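Local coordinates for protein transmembrane oligosaccharyl transferase (Archaeoglobus fulgidus, PDB 3WAJ) that belongs to the STT3/AglB family of archaeal membrane-embedded oligosaccharyl transferases, with a helical membrane part that holds a zinc ion and a soluble part of helices and strands, at residues S688-D700 with V823-K835. Numbering follows the deposited sequence.
Sequences SGLSHYRMIYESD and VLPYSHNSDYPVK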
# COMPACT_ATOMS: atom_id res chain seq x y z
N SER A 688 -16.25 24.98 9.39
CA SER A 688 -17.19 25.88 10.06
C SER A 688 -17.66 25.29 11.38
O SER A 688 -17.97 24.09 11.46
CB SER A 688 -18.39 26.17 9.14
OG SER A 688 -19.17 27.23 9.66
N GLY A 689 -17.72 26.11 12.43
CA GLY A 689 -18.18 25.63 13.73
C GLY A 689 -17.06 25.35 14.70
O GLY A 689 -17.24 25.47 15.91
N LEU A 690 -15.89 24.99 14.16
CA LEU A 690 -14.71 24.61 14.95
C LEU A 690 -13.93 25.81 15.52
O LEU A 690 -13.83 26.86 14.87
CB LEU A 690 -13.77 23.75 14.10
CG LEU A 690 -14.36 22.46 13.56
CD1 LEU A 690 -13.42 21.87 12.50
CD2 LEU A 690 -14.56 21.48 14.71
N SER A 691 -13.35 25.62 16.70
CA SER A 691 -12.66 26.70 17.42
C SER A 691 -11.17 26.73 17.18
O SER A 691 -10.55 27.80 17.21
CB SER A 691 -12.92 26.58 18.92
OG SER A 691 -14.23 26.94 19.23
N HIS A 692 -10.59 25.56 16.93
CA HIS A 692 -9.15 25.36 16.96
C HIS A 692 -8.58 24.93 15.61
O HIS A 692 -7.45 24.46 15.54
CB HIS A 692 -8.80 24.30 18.01
CG HIS A 692 -9.24 24.66 19.39
ND1 HIS A 692 -8.63 25.65 20.13
CD2 HIS A 692 -10.25 24.19 20.15
CE1 HIS A 692 -9.24 25.76 21.30
NE2 HIS A 692 -10.23 24.89 21.34
N TYR A 693 -9.36 25.09 14.54
CA TYR A 693 -8.89 24.71 13.21
C TYR A 693 -9.29 25.78 12.21
O TYR A 693 -10.38 26.33 12.31
CB TYR A 693 -9.49 23.35 12.80
CG TYR A 693 -9.08 22.27 13.74
CD1 TYR A 693 -8.02 21.45 13.45
CD2 TYR A 693 -9.74 22.09 14.95
CE1 TYR A 693 -7.61 20.47 14.34
CE2 TYR A 693 -9.33 21.12 15.86
CZ TYR A 693 -8.27 20.31 15.54
OH TYR A 693 -7.87 19.34 16.42
N ARG A 694 -8.40 26.07 11.26
CA ARG A 694 -8.71 27.03 10.18
C ARG A 694 -8.20 26.42 8.89
O ARG A 694 -7.21 25.68 8.91
CB ARG A 694 -8.03 28.40 10.43
CG ARG A 694 -6.52 28.33 10.73
CD ARG A 694 -5.91 29.70 10.82
NE ARG A 694 -4.47 29.71 11.08
CZ ARG A 694 -3.75 30.81 11.30
NH1 ARG A 694 -4.34 32.00 11.30
NH2 ARG A 694 -2.46 30.72 11.53
N MET A 695 -8.86 26.69 7.78
CA MET A 695 -8.34 26.23 6.50
C MET A 695 -7.19 27.15 6.10
O MET A 695 -7.25 28.36 6.34
CB MET A 695 -9.45 26.24 5.45
CG MET A 695 -9.02 25.86 4.04
SD MET A 695 -10.46 25.43 3.06
CE MET A 695 -9.84 25.93 1.51
N ILE A 696 -6.14 26.59 5.53
CA ILE A 696 -5.02 27.43 5.09
C ILE A 696 -4.73 27.30 3.60
O ILE A 696 -4.07 28.17 3.02
CB ILE A 696 -3.74 27.16 5.89
CG1 ILE A 696 -3.30 25.71 5.74
CG2 ILE A 696 -3.95 27.52 7.35
CD1 ILE A 696 -2.04 25.38 6.52
N TYR A 697 -5.24 26.22 3.00
CA TYR A 697 -5.02 25.90 1.59
C TYR A 697 -6.00 24.83 1.11
O TYR A 697 -6.31 23.90 1.86
CB TYR A 697 -3.57 25.39 1.41
CG TYR A 697 -3.20 24.89 0.02
CD1 TYR A 697 -3.53 23.60 -0.40
CD2 TYR A 697 -2.46 25.69 -0.85
CE1 TYR A 697 -3.16 23.13 -1.66
CE2 TYR A 697 -2.09 25.23 -2.11
CZ TYR A 697 -2.44 23.95 -2.51
OH TYR A 697 -2.08 23.50 -3.75
N GLU A 698 -6.47 24.94 -0.13
CA GLU A 698 -7.12 23.81 -0.81
C GLU A 698 -6.62 23.69 -2.24
O GLU A 698 -6.17 24.67 -2.84
CB GLU A 698 -8.65 23.92 -0.80
CG GLU A 698 -9.22 25.01 -1.73
CD GLU A 698 -10.76 24.97 -1.82
OE1 GLU A 698 -11.37 23.93 -1.48
OE2 GLU A 698 -11.38 25.98 -2.25
N SER A 699 -6.68 22.49 -2.79
CA SER A 699 -6.29 22.24 -4.17
C SER A 699 -7.43 22.58 -5.10
O SER A 699 -8.52 22.98 -4.67
CB SER A 699 -5.99 20.77 -4.37
OG SER A 699 -7.16 20.00 -4.14
N ASP A 700 -7.18 22.36 -6.38
CA ASP A 700 -8.19 22.42 -7.41
C ASP A 700 -9.31 21.38 -7.18
O ASP A 700 -9.18 20.48 -6.34
CB ASP A 700 -7.52 22.17 -8.76
CG ASP A 700 -8.22 22.88 -9.89
OD1 ASP A 700 -9.37 23.33 -9.69
OD2 ASP A 700 -7.61 22.98 -10.99
N VAL A 823 -14.00 31.16 20.88
CA VAL A 823 -12.64 30.99 20.38
C VAL A 823 -12.64 31.01 18.85
O VAL A 823 -13.29 30.18 18.21
CB VAL A 823 -12.03 29.67 20.93
CG1 VAL A 823 -10.52 29.60 20.69
CG2 VAL A 823 -12.32 29.54 22.41
N LEU A 824 -11.93 31.97 18.26
CA LEU A 824 -11.90 32.17 16.81
C LEU A 824 -10.52 31.79 16.25
O LEU A 824 -9.49 32.19 16.81
CB LEU A 824 -12.23 33.63 16.47
CG LEU A 824 -13.47 34.22 17.15
CD1 LEU A 824 -13.70 35.68 16.76
CD2 LEU A 824 -14.70 33.40 16.82
N PRO A 825 -10.48 31.02 15.15
CA PRO A 825 -9.20 30.55 14.61
C PRO A 825 -8.69 31.35 13.40
O PRO A 825 -7.55 31.13 12.99
CB PRO A 825 -9.53 29.12 14.17
CG PRO A 825 -10.96 29.22 13.72
CD PRO A 825 -11.62 30.32 14.53
N TYR A 826 -9.51 32.22 12.81
CA TYR A 826 -9.03 32.97 11.64
C TYR A 826 -8.50 34.35 12.04
O TYR A 826 -9.11 35.04 12.85
CB TYR A 826 -10.12 33.09 10.57
CG TYR A 826 -10.39 31.81 9.81
CD1 TYR A 826 -9.51 31.37 8.82
CD2 TYR A 826 -11.54 31.06 10.05
CE1 TYR A 826 -9.75 30.20 8.11
CE2 TYR A 826 -11.79 29.90 9.33
CZ TYR A 826 -10.90 29.48 8.37
OH TYR A 826 -11.16 28.34 7.68
N SER A 827 -7.37 34.73 11.47
CA SER A 827 -6.82 36.08 11.69
C SER A 827 -6.81 36.85 10.38
O SER A 827 -6.96 36.27 9.30
CB SER A 827 -5.41 36.03 12.27
OG SER A 827 -4.48 35.53 11.32
N HIS A 828 -6.60 38.15 10.47
CA HIS A 828 -6.66 38.99 9.28
C HIS A 828 -5.28 39.36 8.72
O HIS A 828 -5.19 40.08 7.73
CB HIS A 828 -7.57 40.20 9.52
CG HIS A 828 -9.03 39.83 9.57
ND1 HIS A 828 -9.64 39.37 10.72
CD2 HIS A 828 -9.97 39.79 8.60
CE1 HIS A 828 -10.91 39.09 10.45
NE2 HIS A 828 -11.14 39.34 9.18
N ASN A 829 -4.23 38.83 9.33
CA ASN A 829 -2.88 39.09 8.83
C ASN A 829 -2.00 37.85 8.68
O ASN A 829 -0.78 37.97 8.60
CB ASN A 829 -2.17 40.14 9.71
CG ASN A 829 -2.13 39.75 11.18
OD1 ASN A 829 -3.05 39.10 11.69
ND2 ASN A 829 -1.06 40.14 11.87
N SER A 830 -2.61 36.67 8.64
CA SER A 830 -1.83 35.44 8.43
C SER A 830 -1.34 35.36 6.98
O SER A 830 -1.96 35.89 6.06
CB SER A 830 -2.63 34.19 8.81
OG SER A 830 -3.76 34.04 7.98
N ASP A 831 -0.19 34.72 6.78
CA ASP A 831 0.40 34.67 5.45
C ASP A 831 -0.19 33.55 4.58
O ASP A 831 0.31 33.25 3.50
CB ASP A 831 1.92 34.60 5.54
CG ASP A 831 2.55 35.94 5.90
OD1 ASP A 831 1.81 36.83 6.39
OD2 ASP A 831 3.77 36.12 5.70
N TYR A 832 -1.29 32.97 5.05
CA TYR A 832 -1.95 31.88 4.35
C TYR A 832 -2.88 32.39 3.23
O TYR A 832 -3.56 33.41 3.39
CB TYR A 832 -2.69 31.01 5.36
CG TYR A 832 -1.75 30.21 6.25
CD1 TYR A 832 -0.73 29.45 5.69
CD2 TYR A 832 -1.89 30.21 7.64
CE1 TYR A 832 0.13 28.70 6.49
CE2 TYR A 832 -1.03 29.47 8.45
CZ TYR A 832 -0.03 28.71 7.87
OH TYR A 832 0.84 27.96 8.67
N PRO A 833 -2.87 31.68 2.09
CA PRO A 833 -3.67 31.98 0.89
C PRO A 833 -5.18 31.80 1.10
O PRO A 833 -5.96 32.33 0.32
CB PRO A 833 -3.15 30.98 -0.16
CG PRO A 833 -2.47 29.90 0.62
CD PRO A 833 -1.95 30.54 1.87
N VAL A 834 -5.58 31.05 2.12
CA VAL A 834 -6.98 31.04 2.52
C VAL A 834 -7.14 32.09 3.60
O VAL A 834 -6.53 31.98 4.66
CB VAL A 834 -7.43 29.67 3.07
CG1 VAL A 834 -8.80 29.78 3.70
CG2 VAL A 834 -7.42 28.61 1.96
N LYS A 835 -7.93 33.13 3.33
CA LYS A 835 -8.11 34.21 4.31
C LYS A 835 -9.55 34.67 4.48
O LYS A 835 -10.39 34.50 3.59
CB LYS A 835 -7.17 35.42 4.04
CG LYS A 835 -7.01 35.85 2.60
CD LYS A 835 -5.56 35.67 2.11
CE LYS A 835 -4.56 36.53 2.89
NZ LYS A 835 -3.13 36.14 2.68
O HOH W 1 -6.22 30.95 6.82
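The end of strand 819-824 and the loop after it run along strand 693-698 and the residues before it, with Ser691 next to Val823, Arg694 next to Pro825 and Ile696 next to Val834. Val834 N gives Ile696 O a weak, long hydrogen bond of 3.4 Å. The firm polar link is Met695 N to Tyr826 OH, 2.8 Å and nearly straight at 171°. Arg694 CB lies over one face of the Tyr826 ring in a CH-pi contact, 3.7 Å from the centroid. The arginine chain then runs extended, Arg694 CD passing 3.1 Å from Pro825 O. The guanidinium crosses Tyr832 with its plane 83° from the ring. Arg694 NH2 sits at the ring edge, 3.6 Å from Tyr832 CE2. Ile696 has CG2 anti to its carbonyl carbon, which sets that methyl over a face of the Tyr832 ring, 3.6 Å from its centroid. Met695 crosses Val834 at about a right angle, with Met695 CE 3.6 Å from Val834 CG2. Pro825 packs its ring against Tyr693 O and Ser691 O. Arg694 also makes salt bridges to Glu775 of strand 771-776 and Glu855 of helix 855-860. Strand 693-698 is an edge strand of its mixed sheet, with a classic beta bulge at Ile696 and Tyr697 facing Ile773. Met695, Pro825 and Tyr826 pack on strand 806-814, and Ile696 and Pro833 on Trp509 of helix 501-513, so strand and loop share both neighbours.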